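Local atomic coordinates of PlzA (Borrelia burgdorferi, PDB entry 7MIE), a protein that binds the second messenger c-di-GMP through a PilZ domain and probably serves as a c-di-GMP receptor in signalling. Residues K36-I48 with L158-E171. Residues are numbered along the deposited sequence; the frame is centred on the assembly and turned at random.
Sequences KYRGKEIKMSTEI and LLDLKLGQNQRIHE. With C2E (9,9'-[(2R,3R,3aS,5S,7aR,9R,10R,10aS,12S,14aR)-3,5,10,12-tetrahydroxy-5,12-dioxidooctahydro-2H,7H-difuro[3,2-d:3',2'-j][1,3,7,9,2,8]tetraoxadiphosphacyclododecine-2,9-diyl]bis(2-amino-1,9-dihydro-6H-purin-6-one)), chain C.
Ser45 and Glu171 meet at the start of helix 46-52, where the linker that leads from helix 149-164 of the PilZN3 domain toward the c-di-GMP-binding PilZ domain crosses back over the N-terminal part of the chain. Ser45 is the N-cap residue, and its OG gives a very short bond of 2.5 Å to Glu171 OE2. The other carboxylate oxygen, OE1, takes the backbone N-H of Glu47 at 2.9 Å, on its syn side and 24° out of the carboxylate plane; a bend at chi2 (-90°) curls the Glu171 chain back to this helix end, whose dipole would probably stabilise the negative charge. Ser45 OG also receives a weak bond from His170 ND1.

On the ligand side, Arg168 NE meets C2E N71 nearly straight (173°) while NH2 bonds O61, so its guanidinium reads one guanine's Hoogsteen edge; NH2 also salt-bridges a phosphate oxygen of the other bound c-di-GMP.

Further along, Lys162 reaches out fully extended, and its NZ bonds Glu41 O at 3.0 Å. A water links the same ammonium to Glu41 N; another joins Glu41 OE2 to Lys43 NZ and, weakly, Lys162 NZ, while Glu41 OE1 is held by Ser73 and Lys80. Next to the Lys162 chain, Ile42 CD1 packs against Leu159 CD2 and Ile169 CD1.

At the far end Leu159 CB sits 3.7 Å from the centroid of the Tyr37 ring, a CH-pi contact over one face, with Lys36 CG covering the opposite face. At the ring's edge Tyr37 OH donates to the anti lone pair of Asp160 OD1 at 2.6 Å, and a water bridges that oxygen to Lys36 NZ.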
loop_
_atom_site.group_PDB
_atom_site.type_symbol
_atom_site.label_atom_id
_atom_site.label_comp_id
_atom_site.label_asym_id
_atom_site.label_seq_id
_atom_site.Cartn_x
_atom_site.Cartn_y
_atom_site.Cartn_z
ATOM N N LYS A 36 9.510 10.182 15.647
ATOM C CA LYS A 36 10.499 9.243 15.149
ATOM C C LYS A 36 10.204 8.889 13.695
ATOM O O LYS A 36 11.135 8.711 12.912
ATOM C CB LYS A 36 10.495 7.989 16.027
ATOM C CG LYS A 36 11.537 6.956 15.648
ATOM C CD LYS A 36 11.671 5.827 16.638
ATOM C CE LYS A 36 12.656 4.831 16.055
ATOM N NZ LYS A 36 13.264 4.005 17.101
ATOM N N TYR A 37 8.913 8.775 13.345
ATOM C CA TYR A 37 8.540 8.189 12.050
ATOM C C TYR A 37 7.892 9.198 11.119
ATOM O O TYR A 37 7.108 8.849 10.220
ATOM C CB TYR A 37 7.684 6.923 12.229
ATOM C CG TYR A 37 8.475 5.806 12.877
ATOM C CD1 TYR A 37 9.638 5.338 12.279
ATOM C CD2 TYR A 37 8.063 5.198 14.051
ATOM C CE1 TYR A 37 10.400 4.324 12.849
ATOM C CE2 TYR A 37 8.799 4.163 14.628
ATOM C CZ TYR A 37 9.986 3.746 14.031
ATOM O OH TYR A 37 10.746 2.738 14.561
ATOM N N ARG A 38 8.233 10.468 11.319
ATOM C CA ARG A 38 7.683 11.499 10.457
ATOM C C ARG A 38 8.080 11.159 9.025
ATOM O O ARG A 38 9.225 10.792 8.739
ATOM C CB ARG A 38 8.139 12.896 10.921
ATOM C CG ARG A 38 7.740 14.019 9.968
ATOM C CD ARG A 38 7.810 15.394 10.613
ATOM N NE ARG A 38 8.074 15.241 12.040
ATOM C CZ ARG A 38 9.241 15.497 12.636
ATOM N NH1 ARG A 38 9.373 15.308 13.940
ATOM N NH2 ARG A 38 10.265 15.957 11.933
ATOM N N GLY A 39 7.068 11.152 8.144
ATOM C CA GLY A 39 7.301 10.926 6.730
ATOM C C GLY A 39 7.279 9.449 6.318
ATOM O O GLY A 39 7.451 9.130 5.138
ATOM N N LYS A 40 7.092 8.546 7.287
ATOM C CA LYS A 40 7.117 7.117 7.001
ATOM C C LYS A 40 5.708 6.548 6.974
ATOM O O LYS A 40 4.801 7.165 7.500
ATOM C CB LYS A 40 7.940 6.389 8.068
ATOM C CG LYS A 40 9.384 6.902 8.182
ATOM C CD LYS A 40 10.169 6.896 6.879
ATOM C CE LYS A 40 11.626 7.292 7.158
ATOM N NZ LYS A 40 12.374 7.272 5.874
ATOM N N GLU A 41 5.513 5.405 6.310
ATOM C CA GLU A 41 4.158 4.884 6.173
ATOM C C GLU A 41 4.163 3.360 6.163
ATOM O O GLU A 41 5.191 2.730 5.875
ATOM C CB GLU A 41 3.531 5.399 4.859
ATOM C CG GLU A 41 4.219 4.800 3.605
ATOM C CD GLU A 41 3.866 5.279 2.194
ATOM O OE1 GLU A 41 2.850 5.974 2.046
ATOM O OE2 GLU A 41 4.595 4.883 1.229
ATOM N N ILE A 42 2.962 2.769 6.362
ATOM C CA ILE A 42 2.769 1.344 6.178
ATOM C C ILE A 42 1.700 1.169 5.099
ATOM O O ILE A 42 0.587 1.681 5.242
ATOM C CB ILE A 42 2.272 0.736 7.517
ATOM C CG1 ILE A 42 3.276 0.918 8.681
ATOM C CG2 ILE A 42 1.891 -0.733 7.305
ATOM C CD1 ILE A 42 4.624 0.196 8.427
ATOM N N LYS A 43 2.084 0.503 3.998
ATOM C CA LYS A 43 1.138 0.186 2.919
ATOM C C LYS A 43 0.137 -0.867 3.378
ATOM O O LYS A 43 0.481 -1.792 4.107
ATOM C CB LYS A 43 1.829 -0.193 1.602
ATOM C CG LYS A 43 2.605 0.970 0.999
ATOM C CD LYS A 43 3.285 0.732 -0.331
ATOM C CE LYS A 43 4.378 -0.307 -0.286
ATOM N NZ LYS A 43 5.576 0.119 0.517
ATOM N N MET A 44 -1.129 -0.751 2.910
ATOM C CA MET A 44 -2.171 -1.644 3.400
ATOM C C MET A 44 -2.174 -2.983 2.660
ATOM O O MET A 44 -1.881 -3.069 1.464
ATOM C CB MET A 44 -3.557 -0.986 3.294
ATOM C CG MET A 44 -3.576 0.380 3.908
ATOM S SD MET A 44 -3.107 0.420 5.696
ATOM C CE MET A 44 -4.596 -0.323 6.288
ATOM N N SER A 45 -2.487 -4.050 3.409
ATOM C CA SER A 45 -2.717 -5.397 2.886
ATOM C C SER A 45 -3.720 -6.073 3.816
ATOM O O SER A 45 -4.011 -5.547 4.900
ATOM C CB SER A 45 -1.420 -6.184 2.819
ATOM O OG SER A 45 -1.079 -6.642 4.139
ATOM N N THR A 46 -4.256 -7.223 3.385
ATOM C CA THR A 46 -5.260 -7.952 4.147
ATOM C C THR A 46 -4.818 -8.159 5.601
ATOM O O THR A 46 -5.599 -7.905 6.535
ATOM C CB THR A 46 -5.599 -9.260 3.429
ATOM O OG1 THR A 46 -6.074 -8.854 2.142
ATOM C CG2 THR A 46 -6.727 -10.025 4.118
ATOM N N GLU A 47 -3.585 -8.652 5.795
ATOM C CA GLU A 47 -3.090 -8.924 7.133
ATOM C C GLU A 47 -2.930 -7.648 7.969
ATOM O O GLU A 47 -3.168 -7.705 9.177
ATOM C CB GLU A 47 -1.767 -9.699 7.116
ATOM C CG GLU A 47 -1.931 -11.133 6.617
ATOM C CD GLU A 47 -0.715 -11.973 6.956
ATOM O OE1 GLU A 47 -0.904 -13.148 7.299
ATOM O OE2 GLU A 47 0.430 -11.436 6.883
ATOM N N ILE A 48 -2.553 -6.523 7.348
ATOM C CA ILE A 48 -2.444 -5.272 8.089
ATOM C C ILE A 48 -3.837 -4.821 8.543
ATOM O O ILE A 48 -4.029 -4.441 9.689
ATOM C CB ILE A 48 -1.756 -4.168 7.250
ATOM C CG1 ILE A 48 -0.337 -4.601 6.879
ATOM C CG2 ILE A 48 -1.753 -2.830 7.990
ATOM C CD1 ILE A 48 0.530 -4.834 8.069
ATOM N N LEU A 158 4.288 -1.386 13.856
ATOM C CA LEU A 158 4.584 -1.796 12.488
ATOM C C LEU A 158 5.723 -0.975 11.898
ATOM O O LEU A 158 6.573 -1.533 11.186
ATOM C CB LEU A 158 3.340 -1.627 11.588
ATOM C CG LEU A 158 2.197 -2.608 11.915
ATOM C CD1 LEU A 158 0.924 -2.134 11.208
ATOM C CD2 LEU A 158 2.562 -4.025 11.489
ATOM N N LEU A 159 5.789 0.329 12.224
ATOM C CA LEU A 159 6.902 1.137 11.729
ATOM C C LEU A 159 8.235 0.711 12.383
ATOM O O LEU A 159 9.236 0.690 11.698
ATOM C CB LEU A 159 6.635 2.632 11.948
ATOM C CG LEU A 159 5.534 3.203 11.061
ATOM C CD1 LEU A 159 5.003 4.504 11.628
ATOM C CD2 LEU A 159 6.071 3.377 9.621
ATOM N N ASP A 160 8.228 0.307 13.652
ATOM C CA ASP A 160 9.430 -0.249 14.260
ATOM C C ASP A 160 9.909 -1.473 13.491
ATOM O O ASP A 160 11.101 -1.606 13.230
ATOM C CB ASP A 160 9.132 -0.752 15.674
ATOM C CG ASP A 160 9.012 0.323 16.724
ATOM O OD1 ASP A 160 9.534 1.471 16.505
ATOM O OD2 ASP A 160 8.436 -0.019 17.803
ATOM N N LEU A 161 8.983 -2.338 13.111
ATOM C CA LEU A 161 9.354 -3.541 12.358
ATOM C C LEU A 161 9.860 -3.177 10.965
ATOM O O LEU A 161 10.832 -3.761 10.483
ATOM C CB LEU A 161 8.155 -4.481 12.266
ATOM C CG LEU A 161 7.664 -5.012 13.614
ATOM C CD1 LEU A 161 6.479 -5.951 13.373
ATOM C CD2 LEU A 161 8.790 -5.758 14.348
ATOM N N LYS A 162 9.204 -2.205 10.313
ATOM C CA LYS A 162 9.695 -1.767 9.016
ATOM C C LYS A 162 11.100 -1.187 9.108
ATOM O O LYS A 162 11.930 -1.482 8.235
ATOM C CB LYS A 162 8.694 -0.775 8.382
ATOM C CG LYS A 162 9.069 -0.395 6.956
ATOM C CD LYS A 162 7.958 0.471 6.280
ATOM C CE LYS A 162 8.375 0.765 4.838
ATOM N NZ LYS A 162 7.361 1.612 4.151
ATOM N N LEU A 163 11.382 -0.382 10.141
ATOM C CA LEU A 163 12.718 0.193 10.326
ATOM C C LEU A 163 13.774 -0.907 10.513
ATOM O O LEU A 163 14.875 -0.817 9.980
ATOM C CB LEU A 163 12.735 1.108 11.564
ATOM C CG LEU A 163 14.109 1.604 12.029
ATOM C CD1 LEU A 163 14.776 2.452 10.930
ATOM C CD2 LEU A 163 13.947 2.451 13.288
ATOM N N GLY A 164 13.438 -1.915 11.300
ATOM C CA GLY A 164 14.408 -2.947 11.627
ATOM C C GLY A 164 14.792 -3.837 10.447
ATOM O O GLY A 164 15.912 -4.339 10.409
ATOM N N GLN A 165 13.837 -4.122 9.531
ATOM C CA GLN A 165 14.170 -4.993 8.400
ATOM C C GLN A 165 14.644 -6.369 8.854
ATOM O O GLN A 165 15.531 -6.968 8.239
ATOM C CB GLN A 165 15.243 -4.334 7.517
ATOM C CG GLN A 165 14.662 -3.153 6.752
ATOM C CD GLN A 165 13.596 -3.648 5.804
ATOM O OE1 GLN A 165 13.882 -4.465 4.935
ATOM N NE2 GLN A 165 12.363 -3.185 5.974
ATOM N N ASN A 166 14.080 -6.831 9.974
ATOM C CA ASN A 166 14.462 -8.097 10.571
ATOM C C ASN A 166 13.439 -9.188 10.265
ATOM O O ASN A 166 13.791 -10.364 10.316
ATOM C CB ASN A 166 14.586 -7.949 12.096
ATOM C CG ASN A 166 15.717 -7.005 12.478
ATOM O OD1 ASN A 166 16.806 -7.096 11.909
ATOM N ND2 ASN A 166 15.479 -6.108 13.441
ATOM N N GLN A 167 12.174 -8.803 10.066
ATOM C CA GLN A 167 11.138 -9.782 9.721
ATOM C C GLN A 167 10.213 -9.150 8.686
ATOM O O GLN A 167 10.267 -7.941 8.455
ATOM C CB GLN A 167 10.386 -10.233 10.977
ATOM C CG GLN A 167 9.646 -9.127 11.690
ATOM C CD GLN A 167 9.246 -9.562 13.091
ATOM O OE1 GLN A 167 8.081 -9.562 13.452
ATOM N NE2 GLN A 167 10.216 -9.945 13.903
ATOM N N ARG A 168 9.319 -9.973 8.110
ATOM C CA ARG A 168 8.383 -9.482 7.108
ATOM C C ARG A 168 7.249 -8.731 7.787
ATOM O O ARG A 168 6.820 -9.130 8.849
ATOM C CB ARG A 168 7.698 -10.665 6.406
ATOM C CG ARG A 168 8.693 -11.603 5.735
ATOM C CD ARG A 168 7.988 -12.751 5.010
ATOM N NE ARG A 168 8.953 -13.794 4.739
ATOM C CZ ARG A 168 8.655 -14.962 4.183
ATOM N NH1 ARG A 168 7.417 -15.197 3.767
ATOM N NH2 ARG A 168 9.624 -15.848 4.006
ATOM N N ILE A 169 6.727 -7.681 7.152
ATOM C CA ILE A 169 5.493 -7.124 7.707
ATOM C C ILE A 169 4.283 -7.440 6.821
ATOM O O ILE A 169 3.152 -7.441 7.308
ATOM C CB ILE A 169 5.579 -5.614 8.032
ATOM C CG1 ILE A 169 5.902 -4.753 6.816
ATOM C CG2 ILE A 169 6.543 -5.347 9.185
ATOM C CD1 ILE A 169 5.280 -3.362 6.884
ATOM N N HIS A 170 4.516 -7.667 5.533
ATOM C CA HIS A 170 3.427 -8.025 4.633
ATOM C C HIS A 170 3.458 -9.489 4.205
ATOM O O HIS A 170 4.517 -10.115 4.049
ATOM C CB HIS A 170 3.517 -7.218 3.335
ATOM C CG HIS A 170 3.295 -5.747 3.531
ATOM N ND1 HIS A 170 2.063 -5.207 3.826
ATOM C CD2 HIS A 170 4.154 -4.707 3.530
ATOM C CE1 HIS A 170 2.180 -3.883 3.984
ATOM N NE2 HIS A 170 3.417 -3.554 3.782
ATOM N N GLU A 171 2.257 -9.990 3.900
ATOM C CA GLU A 171 2.117 -11.278 3.242
ATOM C C GLU A 171 2.682 -11.178 1.818
ATOM O O GLU A 171 2.773 -10.124 1.179
ATOM C CB GLU A 171 0.655 -11.756 3.307
ATOM C CG GLU A 171 -0.349 -10.844 2.596
ATOM C CD GLU A 171 -0.970 -9.749 3.450
ATOM O OE1 GLU A 171 -2.186 -9.677 3.481
ATOM O OE2 GLU A 171 -0.209 -8.965 4.090
HETATM P P1 C2E C . 15.936 -8.517 2.910
HETATM O O2P C2E C . 16.480 -9.874 2.779
HETATM O O1P C2E C . 16.779 -7.305 2.605
HETATM O "O5'" C2E C . 14.776 -8.457 1.798
HETATM C "C5'" C2E C . 14.137 -7.192 1.560
HETATM C "C4'" C2E C . 12.811 -7.423 0.873
HETATM O "O4'" C2E C . 13.023 -8.148 -0.359
HETATM C "C3'" C2E C . 11.815 -8.299 1.639
HETATM O "O3'" C2E C . 11.138 -7.459 2.567
HETATM C "C2'" C2E C . 10.837 -8.616 0.475
HETATM O "O2'" C2E C . 10.069 -7.468 0.175
HETATM C "C1'" C2E C . 11.816 -8.812 -0.696
HETATM N N9 C2E C . 12.105 -10.216 -0.939
HETATM C C8 C2E C . 13.255 -10.934 -0.703
HETATM N N7 C2E C . 13.161 -12.189 -1.047
HETATM C C5 C2E C . 11.844 -12.308 -1.505
HETATM C C6 C2E C . 11.140 -13.436 -1.984
HETATM O O6 C2E C . 11.548 -14.606 -2.032
HETATM N N1 C2E C . 9.819 -13.101 -2.331
HETATM C C2 C2E C . 9.266 -11.839 -2.244
HETATM N N2 C2E C . 7.975 -11.683 -2.609
HETATM N N3 C2E C . 9.921 -10.777 -1.790
HETATM C C4 C2E C . 11.200 -11.096 -1.446
HETATM P P11 C2E C . 10.351 -8.175 3.788
HETATM O O21 C2E C . 9.606 -7.055 4.430
HETATM O O11 C2E C . 9.550 -9.302 3.192
HETATM O O5A C2E C . 11.552 -8.810 4.659
HETATM C C5A C2E C . 12.293 -7.861 5.466
HETATM C C4A C2E C . 13.537 -8.536 5.971
HETATM O O4A C2E C . 13.182 -9.629 6.849
HETATM C C3A C2E C . 14.383 -9.186 4.876
HETATM O O3A C2E C . 15.164 -8.154 4.278
HETATM C C2A C2E C . 15.157 -10.216 5.695
HETATM O O2A C2E C . 16.225 -9.632 6.427
HETATM C C1A C2E C . 14.047 -10.708 6.631
HETATM N N91 C2E C . 13.326 -11.873 6.153
HETATM C C81 C2E C . 12.042 -11.924 5.652
HETATM N N71 C2E C . 11.701 -13.139 5.306
HETATM C C51 C2E C . 12.810 -13.935 5.607
HETATM C C61 C2E C . 13.026 -15.337 5.462
HETATM O O61 C2E C . 12.267 -16.222 5.049
HETATM N N11 C2E C . 14.294 -15.705 5.903
HETATM C C21 C2E C . 15.259 -14.847 6.367
HETATM N N21 C2E C . 16.423 -15.414 6.727
HETATM N N31 C2E C . 15.055 -13.542 6.552
HETATM C C41 C2E C . 13.812 -13.154 6.127
HETATM O O HOH W 1 10.724 2.849 18.436
HETATM O O HOH W 2 8.043 4.387 5.063
HETATM O O HOH W 3 6.298 2.744 1.384
#